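Local coordinates for ORC1-type DNA replication protein 2 (Aeropyrum pernix, PDB 1W5T) that binds DNA and ATP and takes part in regulating DNA replication, as a member of the CDC6/cdc18 family with an AAA+ ATPase domain and a winged-helix domain, at residues L100-V108 with V117-L126; H309-A320 with R336-V347. All blocks are in the same frame, centred on the assembly; numbering follows the deposited sequence.

Contact 1 of 2, residues L100-V108 with V117-L126; sequences LYTILSLIV and VRGAPALDIL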
loop_
_atom_site.group_PDB
_atom_site.type_symbol
_atom_site.label_atom_id
_atom_site.label_comp_id
_atom_site.label_asym_id
_atom_site.label_seq_id
_atom_site.Cartn_x
_atom_site.Cartn_y
_atom_site.Cartn_z
ATOM N N LEU A 100 1.312 15.005 -15.142
ATOM C CA LEU A 100 2.115 15.803 -14.237
ATOM C C LEU A 100 1.479 17.175 -14.023
ATOM O O LEU A 100 1.562 17.759 -12.930
ATOM C CB LEU A 100 3.545 15.956 -14.771
ATOM C CG LEU A 100 4.624 16.434 -13.784
ATOM C CD1 LEU A 100 4.914 15.415 -12.670
ATOM C CD2 LEU A 100 5.924 16.766 -14.509
ATOM N N TYR A 101 0.834 17.689 -15.067
ATOM C CA TYR A 101 0.156 18.961 -14.948
ATOM C C TYR A 101 -0.893 18.885 -13.821
ATOM O O TYR A 101 -1.022 19.826 -13.040
ATOM C CB TYR A 101 -0.474 19.406 -16.280
ATOM C CG TYR A 101 -1.369 20.623 -16.096
ATOM C CD1 TYR A 101 -0.876 21.916 -16.247
ATOM C CD2 TYR A 101 -2.718 20.468 -15.732
ATOM C CE1 TYR A 101 -1.725 23.026 -16.047
ATOM C CE2 TYR A 101 -3.542 21.544 -15.542
ATOM C CZ TYR A 101 -3.053 22.811 -15.696
ATOM O OH TYR A 101 -3.905 23.875 -15.495
ATOM N N THR A 102 -1.632 17.778 -13.757
ATOM C CA THR A 102 -2.671 17.622 -12.743
ATOM C C THR A 102 -2.075 17.393 -11.347
ATOM O O THR A 102 -2.510 18.017 -10.404
ATOM C CB THR A 102 -3.692 16.492 -13.125
ATOM O OG1 THR A 102 -4.269 16.776 -14.404
ATOM C CG2 THR A 102 -4.915 16.494 -12.206
ATOM N N ILE A 103 -1.071 16.531 -11.237
ATOM C CA ILE A 103 -0.332 16.330 -9.977
ATOM C C ILE A 103 0.121 17.674 -9.369
ATOM O O ILE A 103 -0.153 17.984 -8.195
ATOM C CB ILE A 103 0.846 15.310 -10.190
ATOM C CG1 ILE A 103 0.275 13.891 -10.340
ATOM C CG2 ILE A 103 1.865 15.354 -9.030
ATOM C CD1 ILE A 103 1.069 12.956 -11.229
ATOM N N LEU A 104 0.740 18.492 -10.226
ATOM C CA LEU A 104 1.227 19.801 -9.845
ATOM C C LEU A 104 0.150 20.781 -9.397
ATOM O O LEU A 104 0.329 21.522 -8.418
ATOM C CB LEU A 104 2.056 20.413 -10.962
ATOM C CG LEU A 104 3.413 19.771 -11.178
ATOM C CD1 LEU A 104 4.091 20.639 -12.197
ATOM C CD2 LEU A 104 4.258 19.653 -9.940
ATOM N N SER A 105 -0.981 20.795 -10.074
ATOM C CA SER A 105 -1.976 21.789 -9.672
ATOM C C SER A 105 -2.639 21.349 -8.371
ATOM O O SER A 105 -3.029 22.168 -7.540
ATOM C CB SER A 105 -2.972 22.072 -10.795
ATOM O OG SER A 105 -3.712 20.906 -11.093
ATOM N N LEU A 106 -2.719 20.046 -8.164
ATOM C CA LEU A 106 -3.127 19.540 -6.861
ATOM C C LEU A 106 -2.115 19.971 -5.778
ATOM O O LEU A 106 -2.511 20.458 -4.728
ATOM C CB LEU A 106 -3.339 18.013 -6.891
ATOM C CG LEU A 106 -4.612 17.562 -7.630
ATOM C CD1 LEU A 106 -4.621 16.034 -7.791
ATOM C CD2 LEU A 106 -5.940 18.064 -6.998
ATOM N N ILE A 107 -0.820 19.854 -6.047
ATOM C CA ILE A 107 0.165 20.293 -5.057
ATOM C C ILE A 107 0.039 21.812 -4.712
ATOM O O ILE A 107 0.085 22.157 -3.527
ATOM C CB ILE A 107 1.629 19.871 -5.448
ATOM C CG1 ILE A 107 1.795 18.345 -5.424
ATOM C CG2 ILE A 107 2.647 20.541 -4.547
ATOM C CD1 ILE A 107 2.999 17.852 -6.216
ATOM N N VAL A 108 -0.128 22.699 -5.719
ATOM C CA VAL A 108 -0.357 24.134 -5.427
ATOM C C VAL A 108 -1.644 24.447 -4.636
ATOM O O VAL A 108 -1.590 25.262 -3.713
ATOM C CB VAL A 108 -0.195 25.151 -6.661
ATOM C CG1 VAL A 108 0.416 24.543 -7.885
ATOM C CG2 VAL A 108 -1.505 25.894 -6.987
ATOM N N VAL A 117 -2.345 28.426 -12.467
ATOM C CA VAL A 117 -2.058 27.164 -13.134
ATOM C C VAL A 117 -2.722 27.026 -14.521
ATOM O O VAL A 117 -2.337 26.156 -15.278
ATOM C CB VAL A 117 -2.479 25.999 -12.189
ATOM C CG1 VAL A 117 -4.007 25.862 -12.116
ATOM C CG2 VAL A 117 -1.812 24.724 -12.585
ATOM N N ARG A 118 -3.702 27.875 -14.842
ATOM C CA ARG A 118 -4.339 27.887 -16.179
ATOM C C ARG A 118 -3.251 27.938 -17.230
ATOM O O ARG A 118 -2.422 28.841 -17.220
ATOM C CB ARG A 118 -5.216 29.119 -16.390
ATOM C CG ARG A 118 -6.610 29.066 -15.787
ATOM C CD ARG A 118 -7.476 30.416 -15.925
ATOM N NE ARG A 118 -8.814 30.142 -16.464
ATOM C CZ ARG A 118 -9.799 29.563 -15.785
ATOM N NH1 ARG A 118 -9.616 29.212 -14.526
ATOM N NH2 ARG A 118 -10.980 29.339 -16.354
ATOM N N GLY A 119 -3.213 26.957 -18.109
ATOM C CA GLY A 119 -2.294 27.039 -19.225
ATOM C C GLY A 119 -0.806 27.029 -18.912
ATOM O O GLY A 119 0.017 27.222 -19.827
ATOM N N ALA A 120 -0.432 26.798 -17.649
ATOM C CA ALA A 120 0.993 26.739 -17.319
ATOM C C ALA A 120 1.544 25.325 -17.523
ATOM O O ALA A 120 0.982 24.364 -17.010
ATOM C CB ALA A 120 1.264 27.225 -15.865
ATOM N N PRO A 121 2.657 25.190 -18.245
ATOM C CA PRO A 121 3.296 23.869 -18.354
ATOM C C PRO A 121 3.758 23.385 -16.973
ATOM O O PRO A 121 4.054 24.183 -16.106
ATOM C CB PRO A 121 4.484 24.100 -19.294
ATOM C CG PRO A 121 4.243 25.466 -19.908
ATOM C CD PRO A 121 3.398 26.243 -18.964
ATOM N N ALA A 122 3.774 22.067 -16.806
ATOM C CA ALA A 122 4.223 21.386 -15.596
ATOM C C ALA A 122 5.509 21.980 -15.051
ATOM O O ALA A 122 5.605 22.287 -13.857
ATOM C CB ALA A 122 4.398 19.904 -15.879
ATOM N N LEU A 123 6.483 22.176 -15.932
ATOM C CA LEU A 123 7.737 22.822 -15.557
ATOM C C LEU A 123 7.520 24.207 -14.958
ATOM O O LEU A 123 8.176 24.560 -13.978
ATOM C CB LEU A 123 8.681 22.908 -16.776
ATOM C CG LEU A 123 9.970 23.751 -16.718
ATOM C CD1 LEU A 123 10.937 23.175 -15.686
ATOM C CD2 LEU A 123 10.681 23.878 -18.088
ATOM N N ASP A 124 6.621 24.994 -15.548
ATOM C CA ASP A 124 6.442 26.391 -15.150
ATOM C C ASP A 124 5.793 26.462 -13.771
ATOM O O ASP A 124 6.167 27.301 -12.940
ATOM C CB ASP A 124 5.610 27.168 -16.172
ATOM C CG ASP A 124 6.415 27.621 -17.391
ATOM O OD1 ASP A 124 7.525 27.099 -17.695
ATOM O OD2 ASP A 124 5.979 28.524 -18.147
ATOM N N ILE A 125 4.864 25.544 -13.520
ATOM C CA ILE A 125 4.225 25.445 -12.212
ATOM C C ILE A 125 5.241 25.112 -11.093
ATOM O O ILE A 125 5.165 25.614 -9.983
ATOM C CB ILE A 125 3.082 24.396 -12.205
ATOM C CG1 ILE A 125 1.995 24.708 -13.252
ATOM C CG2 ILE A 125 2.479 24.318 -10.804
ATOM C CD1 ILE A 125 0.882 23.607 -13.349
ATOM N N LEU A 126 6.172 24.246 -11.431
ATOM C CA LEU A 126 7.248 23.860 -10.573
ATOM C C LEU A 126 8.149 25.061 -10.294
ATOM O O LEU A 126 8.555 25.264 -9.154
ATOM C CB LEU A 126 8.011 22.712 -11.238
ATOM C CG LEU A 126 8.770 21.735 -10.333
ATOM C CD1 LEU A 126 7.872 21.129 -9.287
ATOM C CD2 LEU A 126 9.422 20.647 -11.169
#
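L104, V108 and I125 form the close-packed side of this contact within the AAA+ domain, where helix segments 100-108 and 122-126 run nearly parallel, at 22° with their axes 9.3 Å apart. CG2 of I125 meets CG1 of V108 at 3.6 Å and also lies near CB of L104. The methyl of A122 touches CD2 of L100 at 3.7 Å, a side chain small enough to leave room for the leucine. CD2 of L104 reaches across to CD1 of L126. Behind this row, helix 158-165 lies against L100 and L126.

Toward solvent the packing gives way to the turn before the second helix. Y101, its ring carried toward that turn with CG anti to the backbone N (chi1 171°), donates from OH to V117 O at 2.8 Å. The donor stands above the carbonyl plane, and A120 N, closing the type II turn V117-A120, reaches the same oxygen from the opposite face. A120 O sits at the ring edge, 3.2 Å from Y101 CD1, and CD1 of I125 lies 3.8 Å from that same ring carbon. CG2 of V117 packs on CB of S105 at 3.4 Å, and G119 supplies the positive phi of the turn beside exposed R118. A phenylalanine in place of Y101 would probably leave V117 O without its phenol donor, the turn amide alone remaining of the two described here. One phenol thus works both ways: its ring carbons meet the methyl of I125, while its hydroxyl bonds a backbone carbonyl where the apolar packing ends.

Contact 2 of 2, residues H309-A320 with R336-V347; sequences HELIILRLIAEA and RYEDASLTMYNV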
loop_
_atom_site.group_PDB
_atom_site.type_symbol
_atom_site.label_atom_id
_atom_site.label_comp_id
_atom_site.label_asym_id
_atom_site.label_seq_id
_atom_site.Cartn_x
_atom_site.Cartn_y
_atom_site.Cartn_z
ATOM N N HIS A 309 -2.368 -19.590 -19.003
ATOM C CA HIS A 309 -1.618 -20.719 -18.541
ATOM C C HIS A 309 -1.184 -20.597 -17.105
ATOM O O HIS A 309 -1.293 -21.564 -16.357
ATOM C CB HIS A 309 -0.518 -21.045 -19.534
ATOM C CG HIS A 309 -1.016 -21.907 -20.651
ATOM N ND1 HIS A 309 -1.038 -23.285 -20.569
ATOM C CD2 HIS A 309 -1.624 -21.590 -21.819
ATOM C CE1 HIS A 309 -1.594 -23.780 -21.661
ATOM N NE2 HIS A 309 -1.956 -22.772 -22.435
ATOM N N GLU A 310 -0.779 -19.389 -16.714
ATOM C CA GLU A 310 -0.605 -19.055 -15.299
ATOM C C GLU A 310 -1.901 -19.240 -14.530
ATOM O O GLU A 310 -1.897 -19.788 -13.444
ATOM C CB GLU A 310 -0.102 -17.632 -15.102
ATOM C CG GLU A 310 0.630 -17.071 -16.299
ATOM C CD GLU A 310 1.714 -16.091 -15.929
ATOM O OE1 GLU A 310 1.863 -15.118 -16.670
ATOM O OE2 GLU A 310 2.412 -16.296 -14.918
ATOM N N LEU A 311 -2.999 -18.792 -15.115
ATOM C CA LEU A 311 -4.312 -18.849 -14.497
ATOM C C LEU A 311 -4.764 -20.305 -14.260
ATOM O O LEU A 311 -5.359 -20.625 -13.229
ATOM C CB LEU A 311 -5.309 -18.107 -15.398
ATOM C CG LEU A 311 -5.797 -16.662 -15.212
ATOM C CD1 LEU A 311 -5.012 -15.870 -14.206
ATOM C CD2 LEU A 311 -5.873 -15.904 -16.554
ATOM N N ILE A 312 -4.484 -21.183 -15.226
ATOM C CA ILE A 312 -4.740 -22.611 -15.057
ATOM C C ILE A 312 -3.949 -23.230 -13.869
ATOM O O ILE A 312 -4.478 -24.022 -13.102
ATOM C CB ILE A 312 -4.502 -23.396 -16.396
ATOM C CG1 ILE A 312 -5.590 -23.067 -17.402
ATOM C CG2 ILE A 312 -4.553 -24.889 -16.174
ATOM C CD1 ILE A 312 -5.065 -23.014 -18.810
ATOM N N ILE A 313 -2.700 -22.843 -13.735
ATOM C CA ILE A 313 -1.830 -23.318 -12.666
ATOM C C ILE A 313 -2.242 -22.763 -11.307
ATOM O O ILE A 313 -2.309 -23.520 -10.296
ATOM C CB ILE A 313 -0.366 -22.983 -12.977
ATOM C CG1 ILE A 313 0.023 -23.614 -14.332
ATOM C CG2 ILE A 313 0.521 -23.469 -11.834
ATOM C CD1 ILE A 313 1.322 -23.011 -15.001
ATOM N N LEU A 314 -2.550 -21.469 -11.283
ATOM C CA LEU A 314 -3.111 -20.854 -10.085
ATOM C C LEU A 314 -4.375 -21.590 -9.596
ATOM O O LEU A 314 -4.518 -21.906 -8.413
ATOM C CB LEU A 314 -3.384 -19.357 -10.290
ATOM C CG LEU A 314 -3.836 -18.572 -9.048
ATOM C CD1 LEU A 314 -2.853 -18.791 -7.904
ATOM C CD2 LEU A 314 -3.958 -17.049 -9.331
ATOM N N ARG A 315 -5.279 -21.855 -10.525
ATOM C CA ARG A 315 -6.499 -22.582 -10.225
ATOM C C ARG A 315 -6.214 -23.943 -9.587
ATOM O O ARG A 315 -6.814 -24.304 -8.582
ATOM C CB ARG A 315 -7.346 -22.762 -11.489
ATOM C CG ARG A 315 -8.789 -23.084 -11.166
ATOM C CD ARG A 315 -9.363 -24.210 -11.957
ATOM N NE ARG A 315 -10.823 -24.127 -12.016
ATOM C CZ ARG A 315 -11.653 -24.930 -11.344
ATOM N NH1 ARG A 315 -12.960 -24.782 -11.476
ATOM N NH2 ARG A 315 -11.188 -25.891 -10.544
ATOM N N LEU A 316 -5.263 -24.666 -10.158
ATOM C CA LEU A 316 -4.977 -26.004 -9.698
ATOM C C LEU A 316 -4.381 -25.993 -8.294
ATOM O O LEU A 316 -4.748 -26.805 -7.445
ATOM C CB LEU A 316 -4.053 -26.719 -10.682
ATOM C CG LEU A 316 -4.617 -27.157 -12.031
ATOM C CD1 LEU A 316 -3.458 -27.383 -12.958
ATOM C CD2 LEU A 316 -5.507 -28.420 -11.938
ATOM N N ILE A 317 -3.465 -25.048 -8.056
ATOM C CA ILE A 317 -2.871 -24.856 -6.743
ATOM C C ILE A 317 -3.967 -24.482 -5.751
ATOM O O ILE A 317 -3.981 -24.978 -4.643
ATOM C CB ILE A 317 -1.770 -23.806 -6.816
ATOM C CG1 ILE A 317 -0.564 -24.376 -7.572
ATOM C CG2 ILE A 317 -1.392 -23.297 -5.424
ATOM C CD1 ILE A 317 0.704 -23.493 -7.616
ATOM N N ALA A 318 -4.898 -23.633 -6.162
ATOM C CA ALA A 318 -6.052 -23.273 -5.309
ATOM C C ALA A 318 -6.938 -24.465 -4.962
ATOM O O ALA A 318 -7.210 -24.684 -3.804
ATOM C CB ALA A 318 -6.888 -22.173 -5.930
ATOM N N GLU A 319 -7.374 -25.253 -5.939
ATOM C CA GLU A 319 -8.190 -26.429 -5.591
ATOM C C GLU A 319 -7.511 -27.483 -4.703
ATOM O O GLU A 319 -8.169 -28.121 -3.916
ATOM C CB GLU A 319 -8.827 -27.078 -6.819
ATOM C CG GLU A 319 -7.860 -27.691 -7.794
ATOM C CD GLU A 319 -8.527 -28.030 -9.116
ATOM O OE1 GLU A 319 -8.296 -29.144 -9.638
ATOM O OE2 GLU A 319 -9.280 -27.182 -9.644
ATOM N N ALA A 320 -6.202 -27.651 -4.822
ATOM C CA ALA A 320 -5.482 -28.550 -3.938
ATOM C C ALA A 320 -5.582 -28.064 -2.485
ATOM O O ALA A 320 -5.491 -28.867 -1.541
ATOM C CB ALA A 320 -4.040 -28.674 -4.368
ATOM N N ARG A 336 -1.370 -32.821 -13.122
ATOM C CA ARG A 336 -2.668 -32.147 -13.148
ATOM C C ARG A 336 -2.757 -30.997 -14.150
ATOM O O ARG A 336 -3.814 -30.733 -14.695
ATOM C CB ARG A 336 -3.017 -31.628 -11.758
ATOM C CG ARG A 336 -3.408 -32.715 -10.764
ATOM C CD ARG A 336 -3.814 -32.168 -9.422
ATOM N NE ARG A 336 -3.944 -33.228 -8.437
ATOM C CZ ARG A 336 -4.348 -33.052 -7.178
ATOM N NH1 ARG A 336 -4.430 -34.109 -6.371
ATOM N NH2 ARG A 336 -4.657 -31.835 -6.715
ATOM N N TYR A 337 -1.644 -30.303 -14.369
ATOM C CA TYR A 337 -1.601 -29.183 -15.294
ATOM C C TYR A 337 -1.782 -29.684 -16.721
ATOM O O TYR A 337 -2.578 -29.116 -17.477
ATOM C CB TYR A 337 -0.277 -28.407 -15.163
ATOM C CG TYR A 337 -0.036 -27.495 -16.340
ATOM C CD1 TYR A 337 -0.812 -26.359 -16.526
ATOM C CD2 TYR A 337 0.930 -27.798 -17.296
ATOM C CE1 TYR A 337 -0.621 -25.536 -17.597
ATOM C CE2 TYR A 337 1.120 -26.982 -18.394
ATOM C CZ TYR A 337 0.340 -25.843 -18.534
ATOM O OH TYR A 337 0.546 -25.004 -19.608
ATOM N N GLU A 338 -1.025 -30.725 -17.075
ATOM C CA GLU A 338 -1.135 -31.363 -18.391
ATOM C C GLU A 338 -2.535 -31.940 -18.579
ATOM O O GLU A 338 -3.207 -31.639 -19.568
ATOM C CB GLU A 338 -0.068 -32.453 -18.569
ATOM C CG GLU A 338 1.337 -31.902 -18.811
ATOM C CD GLU A 338 2.414 -32.965 -18.666
ATOM O OE1 GLU A 338 3.421 -32.908 -19.394
ATOM O OE2 GLU A 338 2.248 -33.860 -17.822
ATOM N N ASP A 339 -2.960 -32.737 -17.602
ATOM C CA ASP A 339 -4.317 -33.256 -17.518
ATOM C C ASP A 339 -5.328 -32.101 -17.720
ATOM O O ASP A 339 -6.183 -32.177 -18.617
ATOM C CB ASP A 339 -4.577 -33.956 -16.148
ATOM C CG ASP A 339 -3.937 -35.384 -16.019
ATOM O OD1 ASP A 339 -3.471 -35.976 -17.016
ATOM O OD2 ASP A 339 -3.866 -36.000 -14.918
ATOM N N ALA A 340 -5.216 -31.036 -16.916
ATOM C CA ALA A 340 -6.223 -29.969 -16.913
ATOM C C ALA A 340 -6.294 -29.103 -18.170
ATOM O O ALA A 340 -7.395 -28.747 -18.589
ATOM C CB ALA A 340 -6.106 -29.093 -15.683
ATOM N N SER A 341 -5.150 -28.751 -18.754
ATOM C CA SER A 341 -5.165 -27.894 -19.944
ATOM C C SER A 341 -5.972 -28.540 -21.055
ATOM O O SER A 341 -6.936 -27.958 -21.531
ATOM C CB SER A 341 -3.763 -27.523 -20.483
ATOM O OG SER A 341 -2.691 -28.033 -19.714
ATOM N N LEU A 342 -5.558 -29.748 -21.444
ATOM C CA LEU A 342 -6.173 -30.530 -22.511
ATOM C C LEU A 342 -7.666 -30.726 -22.283
ATOM O O LEU A 342 -8.481 -30.229 -23.052
ATOM C CB LEU A 342 -5.500 -31.897 -22.582
ATOM C CG LEU A 342 -4.880 -32.386 -23.882
ATOM C CD1 LEU A 342 -3.412 -32.767 -23.652
ATOM C CD2 LEU A 342 -5.692 -33.580 -24.398
ATOM N N THR A 343 -8.020 -31.428 -21.213
ATOM C CA THR A 343 -9.411 -31.812 -20.978
ATOM C C THR A 343 -10.346 -30.662 -20.563
ATOM O O THR A 343 -11.327 -30.401 -21.259
ATOM C CB THR A 343 -9.524 -33.069 -20.029
ATOM O OG1 THR A 343 -8.503 -33.044 -19.030
ATOM C CG2 THR A 343 -9.210 -34.360 -20.793
ATOM N N MET A 344 -10.043 -29.966 -19.469
ATOM C CA MET A 344 -10.895 -28.859 -19.008
ATOM C C MET A 344 -10.842 -27.615 -19.873
ATOM O O MET A 344 -11.847 -26.924 -19.992
ATOM C CB MET A 344 -10.600 -28.466 -17.559
ATOM C CG MET A 344 -11.840 -27.952 -16.800
ATOM S SD MET A 344 -11.500 -27.040 -15.259
ATOM C CE MET A 344 -10.167 -28.123 -14.519
ATOM N N TYR A 345 -9.689 -27.322 -20.473
ATOM C CA TYR A 345 -9.515 -26.025 -21.142
ATOM C C TYR A 345 -9.328 -26.041 -22.663
ATOM O O TYR A 345 -9.301 -24.986 -23.288
ATOM C CB TYR A 345 -8.384 -25.211 -20.466
ATOM C CG TYR A 345 -8.770 -24.757 -19.087
ATOM C CD1 TYR A 345 -8.219 -25.354 -17.959
ATOM C CD2 TYR A 345 -9.724 -23.757 -18.906
ATOM C CE1 TYR A 345 -8.602 -24.959 -16.701
ATOM C CE2 TYR A 345 -10.106 -23.357 -17.643
ATOM C CZ TYR A 345 -9.543 -23.959 -16.544
ATOM O OH TYR A 345 -9.922 -23.561 -15.263
ATOM N N ASN A 346 -9.187 -27.233 -23.240
ATOM C CA ASN A 346 -8.907 -27.423 -24.679
ATOM C C ASN A 346 -7.756 -26.550 -25.235
ATOM O O ASN A 346 -7.871 -25.952 -26.318
ATOM C CB ASN A 346 -10.187 -27.316 -25.547
ATOM C CG ASN A 346 -11.486 -27.511 -24.737
ATOM O OD1 ASN A 346 -12.304 -26.585 -24.638
ATOM N ND2 ASN A 346 -11.674 -28.712 -24.152
ATOM N N VAL A 347 -6.662 -26.474 -24.472
ATOM C CA VAL A 347 -5.414 -25.854 -24.921
ATOM C C VAL A 347 -4.281 -26.862 -24.715
ATOM O O VAL A 347 -4.313 -27.654 -23.748
ATOM C CB VAL A 347 -5.084 -24.521 -24.155
ATOM C CG1 VAL A 347 -6.021 -23.388 -24.568
ATOM C CG2 VAL A 347 -5.075 -24.707 -22.624
#
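Helix segments 309-320 and 336-345 cross at 120° with their axes 10.1 Å apart, I313 and Y337 bringing their CA atoms to 6.4 Å. They are two of the helices of the winged-helix domain. Y337 is a knob in a hole formed by H309, I312, I313 and L316. With CG anti to its own backbone N (chi1 164°), its ring reaches along the first helix, and CD1 lies 3.6 Å from CG1 of I313. A tyrosine suits the place because its ring packs among apolar side chains while its hydroxyl finds polar partners beyond them, the backbone N of R350 among these. The ring of Y355 meets that of Y337 as well.

I312 packs on a second tyrosine, Y345. Its CG1 lies over one face of the Y345 ring in a CH-pi contact, 3.8 Å from the ring centroid and offset toward the rim. CD1 of L316 lies on CA of Y337 and CD2 on the methyl of A340, whose small side chain permits the approach.

At the more open margin, the SD of M344 stands over one face of the R315 guanidinium. R315 pairs with E319, though that bond is modelled very short, and with D400 of helix 392-408; the two carboxylates would probably balance its charge. At the other end of the contact, V347 CG2 comes to 3.7 Å from H309 NE2, and on the same imidazole ND1 shares a hydrogen bond with Y337 OH, 2.5 Å long, the oxygen lying near the plane of the imidazole at its edge.

Overall arrangement
Contact 1 precedes contact 2 along the chain, one closing before the other opens, and the two lie in different domains. Their centres are 49 Å apart and their nearest atoms about 29 Å, without touching. Contact 1 pairs helices 100-111 and 122-136 of the AAA+ domain, the first lying against strands 87-93 and 139-145 at one margin of the parallel sheet. Contact 2 pairs helices 308-322 and 330-345 of the winged-helix domain, beside helices 352-364 and 392-408 and the small antiparallel sheet. Both lie away from the nucleotide site, and each joins two helices within one domain, contact 1 in the ATPase and contact 2 in the C-terminal winged helix.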